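Local coordinates for ABC transporter periplasmic peptide-binding protein (Pseudoalteromonas, PDB 4QFL) that binds dipeptides such as Ala-Phe in the periplasm, probably delivering them to an ABC transporter for uptake into the cell, at residues F113-F126 with I152-F165. Sequence-based numbering, arbitrary orientation.
Sequences FNADDVIFTFSRLF and IRKIVRVSDHQVRF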
ATOM      1  N   PHE A 113      -5.380 -22.344  16.130  1.00 25.21           N
ATOM      2  CA  PHE A 113      -4.232 -21.458  15.996  1.00 20.69           C
ATOM      3  C   PHE A 113      -3.279 -21.493  17.201  1.00 23.38           C
ATOM      4  O   PHE A 113      -3.706 -21.423  18.361  1.00 21.86           O
ATOM      5  CB  PHE A 113      -4.727 -20.029  15.744  1.00 21.06           C
ATOM      6  CG  PHE A 113      -3.719 -18.989  16.064  1.00 19.96           C
ATOM      7  CD1 PHE A 113      -2.567 -18.877  15.307  1.00 21.75           C
ATOM      8  CD2 PHE A 113      -3.914 -18.122  17.123  1.00 21.44           C
ATOM      9  CE1 PHE A 113      -1.620 -17.917  15.605  1.00 21.92           C
ATOM     10  CE2 PHE A 113      -2.977 -17.162  17.431  1.00 22.06           C
ATOM     11  CZ  PHE A 113      -1.823 -17.058  16.667  1.00 21.82           C
ATOM     12  N   ASN A 114      -1.985 -21.618  16.921  1.00 21.47           N
ATOM     13  CA  ASN A 114      -0.981 -21.584  17.982  1.00 23.65           C
ATOM     14  C   ASN A 114       0.340 -21.037  17.477  1.00 22.55           C
ATOM     15  O   ASN A 114       0.428 -20.555  16.339  1.00 21.64           O
ATOM     16  CB  ASN A 114      -0.791 -22.966  18.624  1.00 23.24           C
ATOM     17  CG  ASN A 114      -0.250 -23.991  17.651  1.00 23.74           C
ATOM     18  OD1 ASN A 114       0.537 -23.670  16.763  1.00 21.09           O
ATOM     19  ND2 ASN A 114      -0.682 -25.241  17.809  1.00 24.54           N
ATOM     20  N   ALA A 115       1.356 -21.102  18.331  1.00 22.15           N
ATOM     21  CA  ALA A 115       2.684 -20.573  18.024  1.00 21.20           C
ATOM     22  C   ALA A 115       3.276 -21.104  16.717  1.00 20.46           C
ATOM     23  O   ALA A 115       4.024 -20.408  16.043  1.00 19.80           O
ATOM     24  CB  ALA A 115       3.635 -20.852  19.180  1.00 21.17           C
ATOM     25  N   ASP A 116       2.959 -22.351  16.380  1.00 22.39           N
ATOM     26  CA  ASP A 116       3.483 -22.974  15.170  1.00 20.15           C
ATOM     27  C   ASP A 116       3.095 -22.211  13.903  1.00 21.23           C
ATOM     28  O   ASP A 116       3.864 -22.156  12.942  1.00 20.33           O
ATOM     29  CB  ASP A 116       3.002 -24.418  15.072  1.00 23.12           C
ATOM     30  CG  ASP A 116       3.698 -25.325  16.057  1.00 26.94           C
ATOM     31  OD1 ASP A 116       4.796 -24.955  16.521  1.00 26.07           O
ATOM     32  OD2 ASP A 116       3.159 -26.415  16.350  1.00 30.16           O
ATOM     33  N   ASP A 117       1.897 -21.636  13.909  1.00 20.05           N
ATOM     34  CA  ASP A 117       1.388 -20.869  12.772  1.00 18.69           C
ATOM     35  C   ASP A 117       2.127 -19.551  12.611  1.00 19.56           C
ATOM     36  O   ASP A 117       2.386 -19.092  11.495  1.00 19.47           O
ATOM     37  CB  ASP A 117      -0.099 -20.614  12.957  1.00 19.46           C
ATOM     38  CG  ASP A 117      -0.887 -21.898  13.104  1.00 21.44           C
ATOM     39  OD1 ASP A 117      -0.831 -22.726  12.173  1.00 18.84           O
ATOM     40  OD2 ASP A 117      -1.539 -22.085  14.157  1.00 21.32           O
ATOM     41  N   VAL A 118       2.472 -18.946  13.740  1.00 21.83           N
ATOM     42  CA  VAL A 118       3.217 -17.697  13.735  1.00 17.77           C
ATOM     43  C   VAL A 118       4.612 -17.943  13.198  1.00 18.34           C
ATOM     44  O   VAL A 118       5.092 -17.224  12.314  1.00 20.40           O
ATOM     45  CB  VAL A 118       3.283 -17.093  15.139  1.00 20.22           C
ATOM     46  CG1 VAL A 118       4.153 -15.843  15.158  1.00 19.15           C
ATOM     47  CG2 VAL A 118       1.873 -16.778  15.633  1.00 21.48           C
ATOM     48  N   ILE A 119       5.258 -18.978  13.723  1.00 20.49           N
ATOM     49  CA  ILE A 119       6.605 -19.301  13.303  1.00 19.33           C
ATOM     50  C   ILE A 119       6.625 -19.655  11.824  1.00 19.34           C
ATOM     51  O   ILE A 119       7.521 -19.231  11.101  1.00 20.42           O
ATOM     52  CB  ILE A 119       7.221 -20.412  14.169  1.00 21.76           C
ATOM     53  CG1 ILE A 119       7.188 -19.979  15.637  1.00 19.67           C
ATOM     54  CG2 ILE A 119       8.644 -20.664  13.749  1.00 16.60           C
ATOM     55  CD1 ILE A 119       7.317 -21.107  16.640  1.00 20.38           C
ATOM     56  N   PHE A 120       5.630 -20.404  11.359  1.00 18.27           N
ATOM     57  CA  PHE A 120       5.585 -20.743   9.942  1.00 18.20           C
ATOM     58  C   PHE A 120       5.349 -19.540   9.046  1.00 20.03           C
ATOM     59  O   PHE A 120       6.061 -19.330   8.065  1.00 20.20           O
ATOM     60  CB  PHE A 120       4.502 -21.756   9.623  1.00 20.90           C
ATOM     61  CG  PHE A 120       4.232 -21.866   8.151  1.00 20.27           C
ATOM     62  CD1 PHE A 120       5.070 -22.623   7.335  1.00 22.99           C
ATOM     63  CD2 PHE A 120       3.179 -21.177   7.569  1.00 19.07           C
ATOM     64  CE1 PHE A 120       4.841 -22.717   5.961  1.00 23.52           C
ATOM     65  CE2 PHE A 120       2.940 -21.261   6.193  1.00 21.55           C
ATOM     66  CZ  PHE A 120       3.772 -22.026   5.388  1.00 19.77           C
ATOM     67  N   THR A 121       4.305 -18.789   9.359  1.00 18.83           N
ATOM     68  CA  THR A 121       3.933 -17.613   8.577  1.00 20.84           C
ATOM     69  C   THR A 121       5.097 -16.653   8.385  1.00 19.53           C
ATOM     70  O   THR A 121       5.369 -16.178   7.269  1.00 18.22           O
ATOM     71  CB  THR A 121       2.787 -16.851   9.258  1.00 17.26           C
ATOM     72  OG1 THR A 121       1.643 -17.702   9.350  1.00 17.38           O
ATOM     73  CG2 THR A 121       2.435 -15.600   8.455  1.00 18.64           C
ATOM     74  N   PHE A 122       5.782 -16.360   9.482  1.00 18.01           N
ATOM     75  CA  PHE A 122       6.837 -15.354   9.430  1.00 21.05           C
ATOM     76  C   PHE A 122       8.221 -15.893   9.064  1.00 22.95           C
ATOM     77  O   PHE A 122       9.018 -15.175   8.457  1.00 21.97           O
ATOM     78  CB  PHE A 122       6.813 -14.452  10.675  1.00 20.27           C
ATOM     79  CG  PHE A 122       5.553 -13.626  10.762  1.00 23.16           C
ATOM     80  CD1 PHE A 122       5.396 -12.499   9.970  1.00 20.98           C
ATOM     81  CD2 PHE A 122       4.498 -14.024  11.567  1.00 21.51           C
ATOM     82  CE1 PHE A 122       4.239 -11.772  10.008  1.00 18.73           C
ATOM     83  CE2 PHE A 122       3.332 -13.295  11.604  1.00 20.25           C
ATOM     84  CZ  PHE A 122       3.203 -12.171  10.815  1.00 19.70           C
ATOM     85  N   SER A 123       8.498 -17.153   9.376  1.00 18.39           N
ATOM     86  CA  SER A 123       9.741 -17.738   8.909  1.00 20.53           C
ATOM     87  C   SER A 123       9.678 -17.969   7.400  1.00 20.99           C
ATOM     88  O   SER A 123      10.713 -18.042   6.751  1.00 22.64           O
ATOM     89  CB  SER A 123      10.093 -19.025   9.656  1.00 20.22           C
ATOM     90  OG  SER A 123       9.218 -20.079   9.308  1.00 22.96           O
ATOM     91  N   ARG A 124       8.480 -18.062   6.830  1.00 19.08           N
ATOM     92  CA  ARG A 124       8.374 -18.149   5.371  1.00 17.79           C
ATOM     93  C   ARG A 124       9.097 -16.980   4.690  1.00 18.07           C
ATOM     94  O   ARG A 124       9.613 -17.110   3.582  1.00 19.54           O
ATOM     95  CB  ARG A 124       6.907 -18.202   4.914  1.00 18.98           C
ATOM     96  CG  ARG A 124       6.744 -18.151   3.395  1.00 19.59           C
ATOM     97  CD  ARG A 124       5.312 -18.334   2.916  1.00 16.76           C
ATOM     98  NE  ARG A 124       5.261 -18.382   1.453  1.00 18.06           N
ATOM     99  CZ  ARG A 124       4.136 -18.435   0.748  1.00 22.01           C
ATOM    100  NH1 ARG A 124       2.962 -18.444   1.363  1.00 22.03           N
ATOM    101  NH2 ARG A 124       4.180 -18.467  -0.573  1.00 21.33           N
ATOM    102  N   LEU A 125       9.137 -15.836   5.361  1.00 18.80           N
ATOM    103  CA  LEU A 125       9.750 -14.632   4.793  1.00 21.25           C
ATOM    104  C   LEU A 125      11.283 -14.617   4.847  1.00 23.18           C
ATOM    105  O   LEU A 125      11.936 -14.267   3.865  1.00 25.53           O
ATOM    106  CB  LEU A 125       9.209 -13.373   5.482  1.00 19.46           C
ATOM    107  CG  LEU A 125       7.698 -13.280   5.644  1.00 17.26           C
ATOM    108  CD1 LEU A 125       7.367 -12.097   6.544  1.00 20.24           C
ATOM    109  CD2 LEU A 125       7.010 -13.156   4.292  1.00 19.98           C
ATOM    110  N   PHE A 126      11.860 -15.000   5.983  1.00 22.23           N
ATOM    111  CA  PHE A 126      13.296 -14.816   6.173  1.00 25.91           C
ATOM    112  C   PHE A 126      14.101 -16.106   6.140  1.00 25.83           C
ATOM    113  O   PHE A 126      15.318 -16.070   5.990  1.00 29.67           O
ATOM    114  CB  PHE A 126      13.577 -14.101   7.495  1.00 26.21           C
ATOM    115  CG  PHE A 126      13.213 -14.910   8.705  1.00 26.35           C
ATOM    116  CD1 PHE A 126      14.012 -15.955   9.121  1.00 25.15           C
ATOM    117  CD2 PHE A 126      12.073 -14.624   9.429  1.00 26.08           C
ATOM    118  CE1 PHE A 126      13.678 -16.703  10.225  1.00 27.75           C
ATOM    119  CE2 PHE A 126      11.739 -15.372  10.537  1.00 28.01           C
ATOM    120  CZ  PHE A 126      12.544 -16.413  10.938  1.00 26.67           C
ATOM    121  N   ILE A 152      15.082 -10.364  11.010  1.00 23.38           N
ATOM    122  CA  ILE A 152      14.643 -11.478  11.856  1.00 24.40           C
ATOM    123  C   ILE A 152      15.618 -12.660  11.856  1.00 22.61           C
ATOM    124  O   ILE A 152      15.843 -13.280  10.817  1.00 25.59           O
ATOM    125  CB  ILE A 152      13.246 -11.990  11.459  1.00 22.13           C
ATOM    126  CG1 ILE A 152      12.214 -10.868  11.563  1.00 24.02           C
ATOM    127  CG2 ILE A 152      12.845 -13.122  12.360  1.00 22.63           C
ATOM    128  CD1 ILE A 152      10.846 -11.259  11.050  1.00 21.85           C
ATOM    129  N   ARG A 153      16.185 -12.970  13.022  1.00 23.16           N
ATOM    130  CA  ARG A 153      17.147 -14.069  13.152  1.00 25.44           C
ATOM    131  C   ARG A 153      16.426 -15.402  13.334  1.00 28.14           C
ATOM    132  O   ARG A 153      16.700 -16.382  12.638  1.00 27.93           O
ATOM    133  CB  ARG A 153      18.112 -13.826  14.326  1.00 27.22           C
ATOM    134  CG  ARG A 153      19.332 -14.768  14.372  1.00 32.32           C
ATOM    135  CD  ARG A 153      20.082 -14.651  15.703  1.00 32.98           C
ATOM    136  NE  ARG A 153      19.444 -15.447  16.755  1.00 38.19           N
ATOM    137  CZ  ARG A 153      19.500 -15.169  18.055  1.00 35.29           C
ATOM    138  NH1 ARG A 153      20.165 -14.107  18.481  1.00 35.28           N
ATOM    139  NH2 ARG A 153      18.881 -15.953  18.929  1.00 35.04           N
ATOM    140  N   LYS A 154      15.506 -15.437  14.286  1.00 22.96           N
ATOM    141  CA  LYS A 154      14.682 -16.606  14.473  1.00 22.81           C
ATOM    142  C   LYS A 154      13.462 -16.198  15.277  1.00 23.44           C
ATOM    143  O   LYS A 154      13.376 -15.075  15.761  1.00 23.22           O
ATOM    144  CB  LYS A 154      15.466 -17.739  15.158  1.00 24.38           C
ATOM    145  CG  LYS A 154      16.059 -17.406  16.518  1.00 26.70           C
ATOM    146  CD  LYS A 154      16.778 -18.625  17.109  1.00 31.20           C
ATOM    147  CE  LYS A 154      17.218 -18.395  18.564  1.00 36.99           C
ATOM    148  NZ  LYS A 154      17.860 -19.598  19.200  1.00 34.93           N
ATOM    149  N   ILE A 155      12.501 -17.106  15.373  1.00 26.13           N
ATOM    150  CA  ILE A 155      11.371 -16.943  16.262  1.00 23.53           C
ATOM    151  C   ILE A 155      11.370 -18.159  17.169  1.00 23.47           C
ATOM    152  O   ILE A 155      11.193 -19.289  16.703  1.00 24.18           O
ATOM    153  CB  ILE A 155      10.041 -16.908  15.493  1.00 22.40           C
ATOM    154  CG1 ILE A 155      10.127 -15.931  14.324  1.00 22.59           C
ATOM    155  CG2 ILE A 155       8.881 -16.566  16.438  1.00 21.28           C
ATOM    156  CD1 ILE A 155       8.885 -15.902  13.464  1.00 18.62           C
ATOM    157  N   VAL A 156      11.598 -17.934  18.454  1.00 23.01           N
ATOM    158  CA  VAL A 156      11.601 -19.029  19.418  1.00 24.29           C
ATOM    159  C   VAL A 156      10.179 -19.437  19.740  1.00 23.10           C
ATOM    160  O   VAL A 156       9.290 -18.593  19.851  1.00 22.80           O
ATOM    161  CB  VAL A 156      12.298 -18.638  20.740  1.00 23.91           C
ATOM    162  CG1 VAL A 156      12.103 -19.727  21.791  1.00 22.80           C
ATOM    163  CG2 VAL A 156      13.782 -18.341  20.515  1.00 29.06           C
ATOM    164  N   ARG A 157       9.975 -20.740  19.888  1.00 22.96           N
ATOM    165  CA  ARG A 157       8.716 -21.257  20.375  1.00 22.95           C
ATOM    166  C   ARG A 157       8.799 -21.411  21.877  1.00 25.44           C
ATOM    167  O   ARG A 157       9.198 -22.468  22.372  1.00 28.59           O
ATOM    168  CB  ARG A 157       8.430 -22.615  19.761  1.00 23.87           C
ATOM    169  CG  ARG A 157       7.049 -23.133  20.084  1.00 25.45           C
ATOM    170  CD  ARG A 157       6.905 -24.576  19.664  1.00 23.29           C
ATOM    171  NE  ARG A 157       5.524 -24.875  19.339  1.00 25.89           N
ATOM    172  CZ  ARG A 157       4.589 -25.114  20.250  1.00 28.51           C
ATOM    173  NH1 ARG A 157       4.904 -25.103  21.540  1.00 27.09           N
ATOM    174  NH2 ARG A 157       3.344 -25.371  19.871  1.00 28.64           N
ATOM    175  N   VAL A 158       8.435 -20.371  22.615  1.00 22.17           N
ATOM    176  CA  VAL A 158       8.564 -20.461  24.057  1.00 25.04           C
ATOM    177  C   VAL A 158       7.456 -21.328  24.632  1.00 25.21           C
ATOM    178  O   VAL A 158       7.664 -22.034  25.606  1.00 26.98           O
ATOM    179  CB  VAL A 158       8.613 -19.084  24.740  1.00 26.96           C
ATOM    180  CG1 VAL A 158       8.901 -18.001  23.726  1.00 27.38           C
ATOM    181  CG2 VAL A 158       7.321 -18.810  25.453  1.00 29.76           C
ATOM    182  N   SER A 159       6.280 -21.288  24.020  1.00 24.79           N
ATOM    183  CA  SER A 159       5.226 -22.232  24.366  1.00 26.72           C
ATOM    184  C   SER A 159       4.125 -22.265  23.305  1.00 26.60           C
ATOM    185  O   SER A 159       4.180 -21.530  22.319  1.00 24.01           O
ATOM    186  CB  SER A 159       4.646 -21.959  25.763  1.00 26.23           C
ATOM    187  OG  SER A 159       3.996 -20.704  25.843  1.00 26.42           O
ATOM    188  N   ASP A 160       3.131 -23.125  23.522  1.00 26.94           N
ATOM    189  CA  ASP A 160       2.051 -23.317  22.564  1.00 26.69           C
ATOM    190  C   ASP A 160       1.425 -21.994  22.127  1.00 27.98           C
ATOM    191  O   ASP A 160       0.979 -21.863  20.982  1.00 27.46           O
ATOM    192  CB  ASP A 160       0.983 -24.246  23.143  1.00 30.41           C
ATOM    193  CG  ASP A 160       1.382 -25.716  23.066  1.00 35.90           C
ATOM    194  OD1 ASP A 160       2.212 -26.072  22.199  1.00 34.29           O
ATOM    195  OD2 ASP A 160       0.859 -26.522  23.865  1.00 38.44           O
ATOM    196  N   HIS A 161       1.400 -21.019  23.033  1.00 22.27           N
ATOM    197  CA  HIS A 161       0.794 -19.723  22.731  1.00 25.25           C
ATOM    198  C   HIS A 161       1.654 -18.537  23.180  1.00 24.76           C
ATOM    199  O   HIS A 161       1.143 -17.529  23.674  1.00 24.83           O
ATOM    200  CB  HIS A 161      -0.642 -19.637  23.278  1.00 24.84           C
ATOM    201  CG  HIS A 161      -1.540 -20.712  22.750  1.00 25.46           C
ATOM    202  ND1 HIS A 161      -2.258 -20.576  21.583  1.00 25.86           N
ATOM    203  CD2 HIS A 161      -1.800 -21.957  23.209  1.00 23.10           C
ATOM    204  CE1 HIS A 161      -2.934 -21.688  21.352  1.00 26.48           C
ATOM    205  NE2 HIS A 161      -2.675 -22.541  22.327  1.00 29.17           N
ATOM    206  N   GLN A 162       2.964 -18.666  22.993  1.00 23.25           N
ATOM    207  CA  GLN A 162       3.874 -17.537  23.137  1.00 23.74           C
ATOM    208  C   GLN A 162       5.125 -17.761  22.285  1.00 23.29           C
ATOM    209  O   GLN A 162       5.688 -18.859  22.257  1.00 24.49           O
ATOM    210  CB  GLN A 162       4.238 -17.292  24.603  1.00 23.60           C
ATOM    211  CG  GLN A 162       5.149 -16.090  24.815  1.00 23.86           C
ATOM    212  CD  GLN A 162       5.427 -15.804  26.276  1.00 25.40           C
ATOM    213  OE1 GLN A 162       6.358 -16.345  26.857  1.00 25.99           O
ATOM    214  NE2 GLN A 162       4.629 -14.942  26.870  1.00 27.17           N
ATOM    215  N   VAL A 163       5.540 -16.726  21.564  1.00 21.84           N
ATOM    216  CA  VAL A 163       6.741 -16.816  20.755  1.00 22.03           C
ATOM    217  C   VAL A 163       7.592 -15.605  21.030  1.00 19.42           C
ATOM    218  O   VAL A 163       7.104 -14.605  21.540  1.00 22.32           O
ATOM    219  CB  VAL A 163       6.420 -16.875  19.242  1.00 20.84           C
ATOM    220  CG1 VAL A 163       5.551 -18.083  18.927  1.00 20.29           C
ATOM    221  CG2 VAL A 163       5.745 -15.580  18.784  1.00 21.60           C
ATOM    222  N   ARG A 164       8.869 -15.693  20.690  1.00 20.29           N
ATOM    223  CA  ARG A 164       9.759 -14.553  20.821  1.00 23.82           C
ATOM    224  C   ARG A 164      10.570 -14.365  19.537  1.00 21.80           C
ATOM    225  O   ARG A 164      11.305 -15.260  19.128  1.00 22.74           O
ATOM    226  CB  ARG A 164      10.670 -14.735  22.038  1.00 23.72           C
ATOM    227  CG  ARG A 164      11.721 -13.667  22.198  1.00 22.25           C
ATOM    228  CD  ARG A 164      12.669 -13.982  23.347  1.00 27.29           C
ATOM    229  NE  ARG A 164      13.462 -15.188  23.101  1.00 29.46           N
ATOM    230  CZ  ARG A 164      13.409 -16.285  23.852  1.00 29.93           C
ATOM    231  NH1 ARG A 164      12.600 -16.327  24.902  1.00 31.01           N
ATOM    232  NH2 ARG A 164      14.166 -17.336  23.555  1.00 28.96           N
ATOM    233  N   PHE A 165      10.397 -13.217  18.887  1.00 21.96           N
ATOM    234  CA  PHE A 165      11.195 -12.854  17.717  1.00 21.50           C
ATOM    235  C   PHE A 165      12.579 -12.364  18.162  1.00 24.17           C
ATOM    236  O   PHE A 165      12.689 -11.505  19.038  1.00 24.41           O
ATOM    237  CB  PHE A 165      10.512 -11.739  16.902  1.00 22.28           C
ATOM    238  CG  PHE A 165       9.282 -12.174  16.137  1.00 17.76           C
ATOM    239  CD1 PHE A 165       8.104 -12.510  16.798  1.00 20.91           C
ATOM    240  CD2 PHE A 165       9.293 -12.198  14.746  1.00 20.00           C
ATOM    241  CE1 PHE A 165       6.964 -12.894  16.086  1.00 20.59           C
ATOM    242  CE2 PHE A 165       8.158 -12.572  14.029  1.00 21.03           C
ATOM    243  CZ  PHE A 165       6.993 -12.923  14.702  1.00 22.00           C
TER
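Arg157 meets Asp116 through a straight bond, NE to OD1 at 2.9 Å and 179°, lying in the guanidinium plane of Arg157 but above the plane of the Asp116 carboxylate. The hairpin turn holds the helix start: Ala115 N donates to Asp160 O at 2.8 Å. With CG opposite the backbone N (chi1 -172°), the arginine chain runs out to the helix start, its CB packing on Ile119 CD1. Further along, Ile119 CG1 rests 3.9 Å from Ile155 CG2, and Ile155 CD1 abuts Phe122 CB and the edge of the Phe126 ring. The Phe126 ring lies across Ile152, whose carbonyl O is 3.6 Å above the ring plane on one side, with Ser123 CA on the opposite face, both displaced toward the rim; an alanine here would probably uncover Ile152 and take the ring edge away from Ile155 CD1, opening a gap at this end of the helix. Helix 115-126 thus packs on a beta hairpin, antiparallel to strand 152-159 at 175°, on one face of a four-stranded antiparallel sheet in which strand 152-159 is outermost. Deeper in, Phe165 turns its edge toward the Phe122 face in an offset edge-to-face pair, centroids 6.0 Å apart, and also meets Phe93. Behind these, NH1 and NH2 of Arg157 both grip Asp160 OD1, and Asn114 and Asp117 form a capping box, with Arg111 salt-bridged to Asp117.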